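Local coordinates for putative Hit-like protein involved in cell-cycle regulation (Streptococcus mutans, PDB 3L7X) that binds zinc and, as a histidine triad (HIT) family member, probably acts as a nucleotide hydrolase or transferase, with a putative part in cell-cycle regulation, at residues I48-V53 against L60-I65; T73-K78 against A97-I102; E79-A84 against Q89-N94; H135-F140 against D144-R149. All coordinates share one frame; numbering follows the deposited sequence.

Contact 1: I48-V53 against L60-I65; sequences IPSSKV and LAFLDI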
loop_
_atom_site.group_PDB
_atom_site.type_symbol
_atom_site.label_atom_id
_atom_site.label_comp_id
_atom_site.label_asym_id
_atom_site.label_seq_id
_atom_site.Cartn_x
_atom_site.Cartn_y
_atom_site.Cartn_z
ATOM N N ILE A 48 15.985 -20.462 -2.832
ATOM C CA ILE A 48 14.715 -21.062 -2.433
ATOM C C ILE A 48 13.677 -20.689 -3.509
ATOM O O ILE A 48 13.683 -19.556 -3.975
ATOM C CB ILE A 48 14.275 -20.447 -1.084
ATOM C CG1 ILE A 48 15.328 -20.779 -0.019
ATOM C CG2 ILE A 48 12.903 -20.912 -0.651
ATOM C CD1 ILE A 48 14.878 -20.423 1.384
ATOM N N PRO A 49 12.825 -21.645 -3.918
ATOM C CA PRO A 49 11.890 -21.489 -5.019
ATOM C C PRO A 49 10.665 -20.682 -4.555
ATOM O O PRO A 49 10.333 -20.623 -3.371
ATOM C CB PRO A 49 11.429 -22.925 -5.337
ATOM C CG PRO A 49 11.944 -23.779 -4.302
ATOM C CD PRO A 49 12.708 -22.974 -3.285
ATOM N N SER A 50 10.028 -20.058 -5.523
ATOM C CA SER A 50 8.809 -19.275 -5.220
ATOM C C SER A 50 7.889 -19.418 -6.418
ATOM O O SER A 50 8.335 -19.822 -7.503
ATOM C CB SER A 50 9.181 -17.806 -4.950
ATOM O OG SER A 50 9.681 -17.180 -6.105
ATOM N N SER A 51 6.593 -19.138 -6.238
ATOM C CA SER A 51 5.666 -19.230 -7.359
ATOM C C SER A 51 5.603 -17.894 -8.056
ATOM O O SER A 51 4.703 -17.110 -7.760
ATOM C CB SER A 51 4.243 -19.580 -6.895
ATOM O OG SER A 51 4.252 -20.742 -6.081
ATOM N N LYS A 52 6.511 -17.650 -8.993
ATOM C CA LYS A 52 6.752 -16.323 -9.532
ATOM C C LYS A 52 5.679 -15.891 -10.518
ATOM O O LYS A 52 5.164 -16.685 -11.347
ATOM C CB LYS A 52 8.100 -16.233 -10.247
ATOM C CG LYS A 52 9.280 -16.208 -9.349
ATOM C CD LYS A 52 10.577 -15.927 -10.111
ATOM C CE LYS A 52 11.804 -16.424 -9.292
ATOM N NZ LYS A 52 13.084 -16.099 -9.967
ATOM N N VAL A 53 5.330 -14.624 -10.411
ATOM C CA VAL A 53 4.387 -14.032 -11.363
ATOM C C VAL A 53 4.978 -12.860 -12.148
ATOM O O VAL A 53 4.516 -12.540 -13.236
ATOM C CB VAL A 53 3.041 -13.637 -10.721
ATOM C CG1 VAL A 53 2.306 -14.865 -10.150
ATOM C CG2 VAL A 53 3.212 -12.617 -9.627
ATOM N N LEU A 60 10.509 -8.424 -7.458
ATOM C CA LEU A 60 10.047 -9.786 -7.664
ATOM C C LEU A 60 8.644 -9.923 -7.053
ATOM O O LEU A 60 8.391 -9.485 -5.908
ATOM C CB LEU A 60 11.040 -10.815 -6.983
ATOM C CG LEU A 60 10.520 -12.254 -7.036
ATOM C CD1 LEU A 60 10.519 -12.814 -8.498
ATOM C CD2 LEU A 60 11.400 -13.148 -6.149
ATOM N N ALA A 61 7.724 -10.563 -7.790
ATOM C CA ALA A 61 6.377 -10.800 -7.227
ATOM C C ALA A 61 6.116 -12.288 -7.345
ATOM O O ALA A 61 6.440 -12.889 -8.367
ATOM C CB ALA A 61 5.294 -10.008 -8.024
ATOM N N PHE A 62 5.558 -12.893 -6.306
ATOM C CA PHE A 62 5.243 -14.329 -6.340
ATOM C C PHE A 62 3.952 -14.540 -5.561
ATOM O O PHE A 62 3.551 -13.674 -4.757
ATOM C CB PHE A 62 6.382 -15.165 -5.688
ATOM C CG PHE A 62 6.859 -14.614 -4.357
ATOM C CD1 PHE A 62 6.192 -14.957 -3.140
ATOM C CD2 PHE A 62 7.995 -13.810 -4.307
ATOM C CE1 PHE A 62 6.646 -14.437 -1.866
ATOM C CE2 PHE A 62 8.478 -13.295 -3.021
ATOM C CZ PHE A 62 7.777 -13.615 -1.824
ATOM N N LEU A 63 3.241 -15.634 -5.836
ATOM C CA LEU A 63 2.034 -15.940 -5.057
ATOM C C LEU A 63 2.392 -16.186 -3.588
ATOM O O LEU A 63 3.361 -16.878 -3.260
ATOM C CB LEU A 63 1.250 -17.155 -5.593
ATOM C CG LEU A 63 0.747 -16.934 -7.026
ATOM C CD1 LEU A 63 0.132 -18.237 -7.604
ATOM C CD2 LEU A 63 -0.331 -15.780 -7.045
ATOM N N ASP A 64 1.568 -15.630 -2.691
ATOM C CA ASP A 64 1.725 -15.972 -1.284
ATOM C C ASP A 64 1.184 -17.386 -1.080
ATOM O O ASP A 64 0.052 -17.683 -1.415
ATOM C CB ASP A 64 0.940 -14.965 -0.411
ATOM C CG ASP A 64 1.284 -15.138 1.054
ATOM O OD1 ASP A 64 1.084 -16.268 1.635
ATOM O OD2 ASP A 64 1.861 -14.198 1.647
ATOM N N ILE A 65 2.020 -18.307 -0.591
ATOM C CA ILE A 65 1.613 -19.660 -0.506
ATOM C C ILE A 65 0.390 -19.922 0.343
ATOM O O ILE A 65 -0.317 -20.924 0.122
ATOM C CB ILE A 65 2.867 -20.494 0.059
ATOM C CG1 ILE A 65 3.484 -21.084 -1.154
ATOM C CG2 ILE A 65 2.467 -21.411 1.171
ATOM C CD1 ILE A 65 4.147 -20.154 -1.950
#

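Contact 2: T73-K78 against A97-I102; sequences TLVIPK and ARIPKI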
loop_
_atom_site.group_PDB
_atom_site.type_symbol
_atom_site.label_atom_id
_atom_site.label_comp_id
_atom_site.label_asym_id
_atom_site.label_seq_id
_atom_site.Cartn_x
_atom_site.Cartn_y
_atom_site.Cartn_z
ATOM N N THR A 73 -0.822 -12.191 -3.745
ATOM C CA THR A 73 0.561 -12.101 -4.278
ATOM C C THR A 73 1.364 -11.189 -3.384
ATOM O O THR A 73 0.780 -10.224 -2.822
ATOM C CB THR A 73 0.498 -11.459 -5.763
ATOM O OG1 THR A 73 -0.077 -12.443 -6.621
ATOM C CG2 THR A 73 1.885 -11.136 -6.299
ATOM N N LEU A 74 2.686 -11.438 -3.243
ATOM C CA LEU A 74 3.531 -10.490 -2.555
ATOM C C LEU A 74 4.430 -9.891 -3.623
ATOM O O LEU A 74 4.957 -10.611 -4.498
ATOM C CB LEU A 74 4.489 -11.127 -1.483
ATOM C CG LEU A 74 3.758 -11.847 -0.355
ATOM C CD1 LEU A 74 4.767 -12.297 0.703
ATOM C CD2 LEU A 74 2.702 -10.875 0.357
ATOM N N VAL A 75 4.617 -8.575 -3.540
ATOM C CA VAL A 75 5.606 -7.884 -4.402
ATOM C C VAL A 75 6.717 -7.378 -3.499
ATOM O O VAL A 75 6.454 -6.711 -2.503
ATOM C CB VAL A 75 4.950 -6.678 -5.126
ATOM C CG1 VAL A 75 5.971 -6.025 -6.103
ATOM C CG2 VAL A 75 3.655 -7.149 -5.865
ATOM N N ILE A 76 7.961 -7.798 -3.793
ATOM C CA ILE A 76 9.088 -7.406 -2.938
ATOM C C ILE A 76 10.192 -6.704 -3.697
ATOM O O ILE A 76 10.379 -6.952 -4.864
ATOM C CB ILE A 76 9.669 -8.636 -2.178
ATOM C CG1 ILE A 76 10.375 -9.582 -3.164
ATOM C CG2 ILE A 76 8.533 -9.402 -1.478
ATOM C CD1 ILE A 76 11.117 -10.753 -2.395
ATOM N N PRO A 77 10.931 -5.817 -3.027
ATOM C CA PRO A 77 12.130 -5.294 -3.719
ATOM C C PRO A 77 13.234 -6.347 -3.707
ATOM O O PRO A 77 13.313 -7.070 -2.749
ATOM C CB PRO A 77 12.572 -4.132 -2.828
ATOM C CG PRO A 77 11.987 -4.390 -1.485
ATOM C CD PRO A 77 10.829 -5.367 -1.632
ATOM N N LYS A 78 14.037 -6.416 -4.755
ATOM C CA LYS A 78 15.208 -7.289 -4.729
ATOM C C LYS A 78 16.229 -6.807 -3.707
ATOM O O LYS A 78 16.910 -7.618 -3.087
ATOM C CB LYS A 78 15.764 -7.366 -6.126
ATOM C CG LYS A 78 14.843 -8.182 -6.998
ATOM C CD LYS A 78 15.488 -8.484 -8.328
ATOM C CE LYS A 78 14.710 -9.526 -9.100
ATOM N NZ LYS A 78 15.412 -9.769 -10.396
ATOM N N ALA A 97 6.094 1.523 -8.270
ATOM C CA ALA A 97 5.864 1.842 -9.682
ATOM C C ALA A 97 5.296 0.634 -10.445
ATOM O O ALA A 97 4.522 0.785 -11.356
ATOM C CB ALA A 97 7.191 2.273 -10.323
ATOM N N ARG A 98 5.735 -0.571 -10.075
ATOM C CA ARG A 98 5.342 -1.791 -10.797
ATOM C C ARG A 98 3.957 -2.308 -10.363
ATOM O O ARG A 98 3.365 -3.150 -11.030
ATOM C CB ARG A 98 6.325 -2.954 -10.491
ATOM C CG ARG A 98 7.770 -2.623 -10.115
ATOM C CD ARG A 98 8.457 -1.753 -11.117
ATOM N NE ARG A 98 9.862 -2.077 -11.465
ATOM C CZ ARG A 98 10.924 -1.306 -11.205
ATOM N NH1 ARG A 98 10.822 -0.178 -10.507
ATOM N NH2 ARG A 98 12.133 -1.670 -11.643
ATOM N N ILE A 99 3.433 -1.781 -9.262
ATOM C CA ILE A 99 2.294 -2.442 -8.639
ATOM C C ILE A 99 0.986 -2.337 -9.485
ATOM O O ILE A 99 0.277 -3.325 -9.645
ATOM C CB ILE A 99 2.199 -2.081 -7.193
ATOM C CG1 ILE A 99 3.244 -2.989 -6.428
ATOM C CG2 ILE A 99 0.759 -2.292 -6.679
ATOM C CD1 ILE A 99 3.360 -2.740 -4.998
ATOM N N PRO A 100 0.703 -1.164 -10.075
ATOM C CA PRO A 100 -0.523 -1.126 -10.900
ATOM C C PRO A 100 -0.575 -2.178 -12.031
ATOM O O PRO A 100 -1.611 -2.844 -12.243
ATOM C CB PRO A 100 -0.525 0.316 -11.483
ATOM C CG PRO A 100 0.170 1.156 -10.373
ATOM C CD PRO A 100 1.316 0.165 -9.868
ATOM N N LYS A 101 0.552 -2.351 -12.712
ATOM C CA LYS A 101 0.611 -3.282 -13.828
ATOM C C LYS A 101 0.405 -4.725 -13.313
ATOM O O LYS A 101 -0.351 -5.526 -13.914
ATOM C CB LYS A 101 1.939 -3.086 -14.567
ATOM C CG LYS A 101 2.403 -4.230 -15.430
ATOM C CD LYS A 101 3.892 -4.031 -15.752
ATOM C CE LYS A 101 4.485 -5.222 -16.501
ATOM N NZ LYS A 101 5.849 -4.949 -17.074
ATOM N N ILE A 102 1.033 -5.050 -12.169
ATOM C CA ILE A 102 0.883 -6.389 -11.628
ATOM C C ILE A 102 -0.541 -6.616 -11.162
ATOM O O ILE A 102 -1.138 -7.678 -11.413
ATOM C CB ILE A 102 1.898 -6.643 -10.488
ATOM C CG1 ILE A 102 3.338 -6.495 -11.049
ATOM C CG2 ILE A 102 1.653 -8.054 -9.846
ATOM C CD1 ILE A 102 4.447 -6.441 -9.916
#

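Contact 3: E79-A84 against Q89-N94; sequences EHVRNA and QTQAAN. With ZN (zinc ion), chain B.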
loop_
_atom_site.group_PDB
_atom_site.type_symbol
_atom_site.label_atom_id
_atom_site.label_comp_id
_atom_site.label_asym_id
_atom_site.label_seq_id
_atom_site.Cartn_x
_atom_site.Cartn_y
_atom_site.Cartn_z
ATOM N N GLU A 79 16.378 -5.495 -3.583
ATOM C CA GLU A 79 17.202 -4.920 -2.544
ATOM C C GLU A 79 16.495 -5.030 -1.186
ATOM O O GLU A 79 15.350 -4.561 -1.043
ATOM C CB GLU A 79 17.505 -3.435 -2.864
ATOM C CG GLU A 79 18.263 -2.748 -1.724
ATOM C CD GLU A 79 18.412 -1.280 -1.962
ATOM O OE1 GLU A 79 19.539 -0.821 -2.174
ATOM O OE2 GLU A 79 17.399 -0.560 -1.980
ATOM N N HIS A 80 17.157 -5.629 -0.206
ATOM C CA HIS A 80 16.552 -5.813 1.104
ATOM C C HIS A 80 16.363 -4.452 1.789
ATOM O O HIS A 80 17.252 -3.600 1.813
ATOM C CB HIS A 80 17.429 -6.717 2.003
ATOM C CG HIS A 80 16.871 -6.875 3.388
ATOM N ND1 HIS A 80 16.142 -7.969 3.764
ATOM C CD2 HIS A 80 16.883 -6.048 4.466
ATOM C CE1 HIS A 80 15.760 -7.844 5.026
ATOM N NE2 HIS A 80 16.183 -6.674 5.473
ATOM N N VAL A 81 15.157 -4.267 2.332
ATOM C CA VAL A 81 14.872 -3.229 3.286
ATOM C C VAL A 81 13.805 -3.763 4.231
ATOM O O VAL A 81 13.040 -4.627 3.840
ATOM C CB VAL A 81 14.421 -1.929 2.540
ATOM C CG1 VAL A 81 13.109 -2.195 1.673
ATOM C CG2 VAL A 81 14.191 -0.776 3.589
ATOM N N ARG A 82 13.752 -3.298 5.476
ATOM C CA ARG A 82 12.922 -4.015 6.463
ATOM C C ARG A 82 11.399 -3.905 6.138
ATOM O O ARG A 82 10.680 -4.895 6.246
ATOM C CB ARG A 82 13.190 -3.500 7.867
ATOM C CG ARG A 82 12.453 -4.213 8.968
ATOM C CD ARG A 82 12.880 -3.612 10.282
ATOM N NE ARG A 82 12.138 -4.053 11.472
ATOM C CZ ARG A 82 12.538 -5.073 12.253
ATOM N NH1 ARG A 82 13.670 -5.741 11.942
ATOM N NH2 ARG A 82 11.867 -5.370 13.370
ATOM N N ASN A 83 10.957 -2.690 5.813
ATOM C CA ASN A 83 9.532 -2.397 5.599
ATOM C C ASN A 83 9.469 -0.952 5.091
ATOM O O ASN A 83 10.497 -0.309 4.891
ATOM C CB ASN A 83 8.724 -2.629 6.910
ATOM C CG ASN A 83 9.259 -1.804 8.077
ATOM O OD1 ASN A 83 9.810 -0.699 7.871
ATOM N ND2 ASN A 83 9.084 -2.313 9.307
ATOM N N ALA A 84 8.262 -0.429 4.814
ATOM C CA ALA A 84 8.204 0.944 4.275
ATOM C C ALA A 84 8.586 2.042 5.266
ATOM O O ALA A 84 9.074 3.125 4.870
ATOM C CB ALA A 84 6.760 1.218 3.773
ATOM N N GLN A 89 12.810 7.519 -0.404
ATOM C CA GLN A 89 11.736 7.829 -1.362
ATOM C C GLN A 89 12.010 7.028 -2.643
ATOM O O GLN A 89 11.071 6.530 -3.286
ATOM C CB GLN A 89 11.574 9.342 -1.583
ATOM C CG GLN A 89 12.748 10.020 -1.956
ATOM C CD GLN A 89 12.455 11.503 -2.119
ATOM O OE1 GLN A 89 11.851 12.143 -1.241
ATOM N NE2 GLN A 89 12.836 12.043 -3.266
ATOM N N THR A 90 13.304 6.834 -2.947
ATOM C CA THR A 90 13.663 6.071 -4.129
ATOM C C THR A 90 13.261 4.596 -4.018
ATOM O O THR A 90 12.733 4.019 -4.961
ATOM C CB THR A 90 15.166 6.191 -4.436
ATOM O OG1 THR A 90 15.433 7.548 -4.814
ATOM C CG2 THR A 90 15.530 5.300 -5.591
ATOM N N GLN A 91 13.517 3.991 -2.862
ATOM C CA GLN A 91 13.099 2.625 -2.648
ATOM C C GLN A 91 11.583 2.442 -2.777
ATOM O O GLN A 91 11.112 1.447 -3.367
ATOM C CB GLN A 91 13.531 2.136 -1.271
ATOM C CG GLN A 91 15.071 1.845 -1.173
ATOM C CD GLN A 91 15.515 1.577 0.226
ATOM O OE1 GLN A 91 15.018 2.159 1.180
ATOM N NE2 GLN A 91 16.581 0.745 0.367
ATOM N N ALA A 92 10.819 3.413 -2.238
ATOM C CA ALA A 92 9.352 3.306 -2.228
ATOM C C ALA A 92 8.861 3.559 -3.662
ATOM O O ALA A 92 8.031 2.815 -4.153
ATOM C CB ALA A 92 8.750 4.316 -1.259
ATOM N N ALA A 93 9.443 4.544 -4.332
ATOM C CA ALA A 93 9.000 4.850 -5.693
ATOM C C ALA A 93 9.263 3.641 -6.587
ATOM O O ALA A 93 8.406 3.244 -7.361
ATOM C CB ALA A 93 9.669 6.097 -6.220
ATOM N N ASN A 94 10.443 3.028 -6.462
ATOM C CA ASN A 94 10.739 1.868 -7.297
ATOM C C ASN A 94 9.872 0.643 -7.059
ATOM O O ASN A 94 9.458 -0.021 -8.021
ATOM C CB ASN A 94 12.186 1.402 -7.077
ATOM C CG ASN A 94 13.167 2.121 -7.938
ATOM O OD1 ASN A 94 12.817 2.682 -8.979
ATOM N ND2 ASN A 94 14.445 2.074 -7.535
HETATM ZN ZN ZN B . 15.770 -9.782 2.690
HETATM O O HOH W 1 17.853 -0.951 2.421
#

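Contact 4: H135-F140 against D144-R149; sequences HLVPRF and DEFDIR. With NA (sodium ion), chain C.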
loop_
_atom_site.group_PDB
_atom_site.type_symbol
_atom_site.label_atom_id
_atom_site.label_comp_id
_atom_site.label_asym_id
_atom_site.label_seq_id
_atom_site.Cartn_x
_atom_site.Cartn_y
_atom_site.Cartn_z
ATOM N N HIS A 135 1.370 -6.730 -0.137
ATOM C CA HIS A 135 0.381 -7.764 -0.497
ATOM C C HIS A 135 -0.563 -7.191 -1.588
ATOM O O HIS A 135 -0.985 -6.049 -1.469
ATOM C CB HIS A 135 -0.584 -8.018 0.643
ATOM C CG HIS A 135 0.048 -8.598 1.871
ATOM N ND1 HIS A 135 -0.100 -9.929 2.210
ATOM C CD2 HIS A 135 0.794 -8.033 2.844
ATOM C CE1 HIS A 135 0.548 -10.166 3.337
ATOM N NE2 HIS A 135 1.098 -9.029 3.750
ATOM N N LEU A 136 -0.868 -8.017 -2.589
ATOM C CA LEU A 136 -1.996 -7.694 -3.550
ATOM C C LEU A 136 -3.008 -8.771 -3.275
ATOM O O LEU A 136 -2.720 -9.941 -3.476
ATOM C CB LEU A 136 -1.515 -7.768 -4.994
ATOM C CG LEU A 136 -0.263 -6.942 -5.326
ATOM C CD1 LEU A 136 0.071 -7.060 -6.851
ATOM C CD2 LEU A 136 -0.415 -5.503 -4.968
ATOM N N VAL A 137 -4.175 -8.405 -2.762
ATOM C CA VAL A 137 -5.175 -9.386 -2.291
ATOM C C VAL A 137 -6.407 -9.173 -3.188
ATOM O O VAL A 137 -7.233 -8.230 -2.960
ATOM C CB VAL A 137 -5.565 -9.130 -0.832
ATOM C CG1 VAL A 137 -6.580 -10.152 -0.351
ATOM C CG2 VAL A 137 -4.307 -9.128 0.093
ATOM N N PRO A 138 -6.579 -10.037 -4.180
ATOM C CA PRO A 138 -7.816 -9.924 -5.018
ATOM C C PRO A 138 -9.046 -10.142 -4.156
ATOM O O PRO A 138 -9.057 -10.960 -3.196
ATOM C CB PRO A 138 -7.623 -11.082 -6.020
ATOM C CG PRO A 138 -6.067 -11.192 -6.172
ATOM C CD PRO A 138 -5.678 -11.107 -4.661
ATOM N N ARG A 139 -10.147 -9.468 -4.502
ATOM C CA ARG A 139 -11.357 -9.563 -3.727
ATOM C C ARG A 139 -12.511 -9.982 -4.695
ATOM O O ARG A 139 -12.534 -9.602 -5.882
ATOM C CB ARG A 139 -11.715 -8.213 -3.059
ATOM C CG ARG A 139 -10.618 -7.709 -2.068
ATOM C CD ARG A 139 -10.502 -8.748 -0.916
ATOM N NE ARG A 139 -11.797 -8.893 -0.174
ATOM C CZ ARG A 139 -12.198 -8.072 0.801
ATOM N NH1 ARG A 139 -11.493 -6.979 1.151
ATOM N NH2 ARG A 139 -13.329 -8.337 1.438
ATOM N N PHE A 140 -13.386 -10.848 -4.199
ATOM C CA PHE A 140 -14.450 -11.452 -5.002
ATOM C C PHE A 140 -15.808 -11.237 -4.312
ATOM O O PHE A 140 -16.019 -11.658 -3.182
ATOM C CB PHE A 140 -14.145 -12.963 -5.168
ATOM C CG PHE A 140 -12.806 -13.222 -5.733
ATOM C CD1 PHE A 140 -12.630 -13.286 -7.123
ATOM C CD2 PHE A 140 -11.686 -13.365 -4.889
ATOM C CE1 PHE A 140 -11.399 -13.503 -7.686
ATOM C CE2 PHE A 140 -10.442 -13.588 -5.445
ATOM C CZ PHE A 140 -10.264 -13.655 -6.819
ATOM N N ASP A 144 -15.382 -13.737 0.087
ATOM C CA ASP A 144 -14.110 -13.913 0.827
ATOM C C ASP A 144 -14.224 -14.036 2.339
ATOM O O ASP A 144 -15.055 -13.411 2.988
ATOM C CB ASP A 144 -13.144 -12.717 0.544
ATOM C CG ASP A 144 -12.742 -12.639 -0.912
ATOM O OD1 ASP A 144 -12.475 -13.739 -1.498
ATOM O OD2 ASP A 144 -12.718 -11.511 -1.439
ATOM N N GLU A 145 -13.289 -14.771 2.921
ATOM C CA GLU A 145 -13.211 -14.839 4.366
ATOM C C GLU A 145 -12.182 -13.787 4.810
ATOM O O GLU A 145 -12.097 -13.401 5.974
ATOM C CB GLU A 145 -12.766 -16.234 4.750
ATOM C CG GLU A 145 -13.745 -17.315 4.246
ATOM C CD GLU A 145 -14.647 -17.810 5.351
ATOM O OE1 GLU A 145 -15.050 -18.994 5.283
ATOM O OE2 GLU A 145 -14.955 -17.033 6.294
ATOM N N PHE A 146 -11.425 -13.332 3.841
ATOM C CA PHE A 146 -10.581 -12.150 4.026
ATOM C C PHE A 146 -11.355 -10.856 4.291
ATOM O O PHE A 146 -12.361 -10.595 3.659
ATOM C CB PHE A 146 -9.685 -11.940 2.826
ATOM C CG PHE A 146 -8.739 -10.769 3.006
ATOM C CD1 PHE A 146 -7.557 -10.940 3.667
ATOM C CD2 PHE A 146 -9.052 -9.528 2.558
ATOM C CE1 PHE A 146 -6.693 -9.866 3.878
ATOM C CE2 PHE A 146 -8.199 -8.458 2.740
ATOM C CZ PHE A 146 -6.999 -8.616 3.404
ATOM N N ASP A 147 -10.860 -10.019 5.196
ATOM C CA ASP A 147 -11.592 -8.799 5.542
ATOM C C ASP A 147 -10.681 -7.806 6.248
ATOM O O ASP A 147 -9.792 -8.206 6.933
ATOM C CB ASP A 147 -12.702 -9.178 6.528
ATOM C CG ASP A 147 -13.668 -8.063 6.765
ATOM O OD1 ASP A 147 -14.013 -7.358 5.784
ATOM O OD2 ASP A 147 -14.040 -7.885 7.943
ATOM N N ILE A 148 -10.939 -6.494 6.105
ATOM C CA ILE A 148 -10.249 -5.472 6.903
ATOM C C ILE A 148 -11.321 -4.821 7.776
ATOM O O ILE A 148 -12.333 -4.388 7.231
ATOM C CB ILE A 148 -9.576 -4.392 6.019
ATOM C CG1 ILE A 148 -8.652 -5.064 4.946
ATOM C CG2 ILE A 148 -8.804 -3.389 6.924
ATOM C CD1 ILE A 148 -7.891 -4.108 4.023
ATOM N N ARG A 149 -11.130 -4.807 9.093
ATOM C CA ARG A 149 -12.083 -4.199 10.052
ATOM C C ARG A 149 -11.813 -2.716 10.269
ATOM O O ARG A 149 -11.106 -2.330 11.191
ATOM C CB ARG A 149 -11.987 -4.921 11.401
ATOM C CG ARG A 149 -13.136 -4.632 12.377
ATOM C CD ARG A 149 -12.973 -5.360 13.717
HETATM NA NA NA C . 2.962 -8.705 6.002
HETATM O O HOH W 2 -12.268 -5.422 3.432
HETATM O O HOH W 3 1.511 -9.952 7.756
HETATM O O HOH W 4 3.680 -6.365 4.506
#

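Contact 1: I48-V53 against L60-I65
Two backbone hydrogen bonds join Ser51-Val53 to Ala61-Leu63. The amide N of Leu63 donates to Ser51 O at 2.8 Å, and the amide N of Val53 gives the straighter bond, 2.9 Å to Ala61 O at an N-H...O angle of 176°. Between them Lys52 and Phe62 form an antiparallel non-hydrogen-bonded pair, their CA atoms 4.1 Å apart, and both send their side chains to the same face of the sheet. The ammonium of Lys52 is salt-bridged to Glu55, while its extended methylene chain crosses Leu60 at about a right angle, CD lying 3.5 Å from Leu60 CD1. Lysine suits such an edge, since its methylenes can pack on leucine while the ammonium reaches Glu55.

The pairing belongs to the beta hairpin of strands 52-55 and 59-63, the first two strands of the five-stranded antiparallel sheet of the HIT fold, with 52-55 outermost within the chain. On the face shared with Lys52, the CG of Phe62 sits between the backbone N and the carbonyl carbon (chi1 47°). The ring thereby swings away from Lys52 and toward Leu74 and Ile76 of the next strand, and Ser50 CB meets it obliquely, 4.0 Å from Phe62 CG. Away from that face the packing is aliphatic, between Val53, Ala61 and Leu63. The small alanine admits a valine methyl closely, Val53 CG2 touching Ala61 CB at 3.7 Å. Val53 CG1 meets Leu63 CG at 4.1 Å, the two side chains crossing at about a right angle. Ile167 of the second subunit packs on both Val53 and Leu63.

Contact 2: T73-K78 against A97-I102
Val75 is the strand residue that meets the helix, and the contact across the two segments is purely apolar: its two methyls face Ile99 and Ile102 from helix 99-110. Val75 CG1 is shared between the two isoleucines, lying 4.1 Å from Ile99 CG1 and equally 4.1 Å from Ile102 CD1. The second methyl, CG2, adds a similar approach of 4.2 Å to Ile102 CD1. With CG1 anti to the backbone N (chi1 -176°), the fork of the valine opens toward the helix. Ile102 reaches it tip to tip, its extended ethyl arm ending in CD1 before both methyls, whereas Ile99 lies at a slant to it and touches with CG1. Valine is short and forked, presenting two methyls at the strand, and the longer arms of the isoleucines reach them; the CA atoms of Val75 and Ile99 are 7.7 Å apart.

Backbone hydrogen bonding is confined to each side of this interface. Ile102 N donates to Arg98 O within 97-102, at 3.2 Å, while on the strand Val75 pairs with Val134, Leu74 with Phe62 and Thr73 with Leu136.

Charged groups lie at the margin. Arg98 turns its guanidinium away from the strand to form salt bridges with Asp56 and Asp58, and Lys78 is salt-bridged to Glu55.

The apolar layer also takes in Leu136, which touches Val75 and Ile102, and Val134, which touches Ile99. This is helix-on-sheet packing in the core of the HIT fold, where helix 99-110 lies against the antiparallel sheet whose strand 134-139 begins at the end of the predicted histidine triad motif.

Contact 3: E79-A84 against Q89-N94
Glu79 and Gln91 join the loop after strand 73-77 to helix 89-97, in the HIT fold region that supplies one histidine to a Cys2His2 zinc site. The close part is a single charged-to-neutral bond: Gln91 NE2 donates to Glu79 OE2 at 2.8 Å and 171°. The oxygen lies almost in the plane of the amide, yet the amide reaches it from above the carboxylate plane, and the two flat groups stand 84° apart. Both side chains are extended beyond CG, a length that suits Glu and Gln for bridging backbones this far apart. The other end of the amide is also held, because Gln91 OE1 accepts from the backbone N of Thr88, which should limit its rotation.

Glu79 holds this bond at the exposed side, whereas Val81, buried, makes only a loose 3.9 Å approach through CG2 to Gln91 OE1. A water bridges Gln91 NE2, from which it accepts at 3.0 Å, and the carbonyl O of His80, to which it donates. The side chain of His80 points the other way: with CG anti to its own amide N (chi1 177°), its ring leads off to the metal, which Cys38, Cys41 and His131 also bind, and His80 ND1 lies 2.1 Å from the zinc ion.

Contact 4: H135-F140 against D144-R149
Asp144 OD2 is gripped by two donors, Phe140 N at 2.9 Å and Arg139 NE at 3.0 Å, the second being part of a salt bridge. They come from opposite faces of the carboxylate plane, the backbone amide on the syn side and the guanidinium on the anti side. For Arg139 the oxygen lies at the guanidinium edge, close to its plane, though the two planes are turned 52° apart. Aspartate fits because a carboxylate oxygen can accept two N-H donors, and its short arm places that oxygen beside the Phe140 amide and Arg139 NE; the other, OD1, rests near the edge of the Phe140 ring, 3.5 Å from CD2.

The arginine chain bends twice beyond CG, bringing a guanidinium face against the edge of the Phe146 ring at CD2, with the planes 76° apart, and NH1 is bonded to Asn116 and to a water shared with Ile148 N. Phe146 in turn receives Val137 CG1 over its ring face as a CH-pi contact, the methyl 3.8 Å from the centroid and 9° off the normal.

His135, at the start of the segment, binds a sodium ion through NE2 together with His133. Strand 134-139 lies between 73-77 and 114-121, with Leu136 turned to helix 99-110, while residues 147-149, a weakly bonded strand, pair in an antiparallel ladder with a strand of the second subunit, so that the sheet runs on across the interface.

Contacts 1, 2 and 4 share the antiparallel sheet. Contacts 1 and 2, their centres about 11 Å apart, meet where Leu60 O lies 2.7 Å from Ile76 N and Phe62 O 2.8 Å from Leu74 N; contacts 2 and 4 meet where Thr73 O lies 2.8 Å from Leu136 N. Contact 3 directly follows the 73-78 segment of contact 2, precedes its 97-102 segment, and contributes to the zinc site. His133, the predicted active-site residue that would carry the AMP-histidine intermediate, has its side chain about 6 Å from that of Phe62, 7 Å from Val75 and 10 Å from Val137, and shares a sodium ion with His135 of contact 4. All four contacts reach the second subunit.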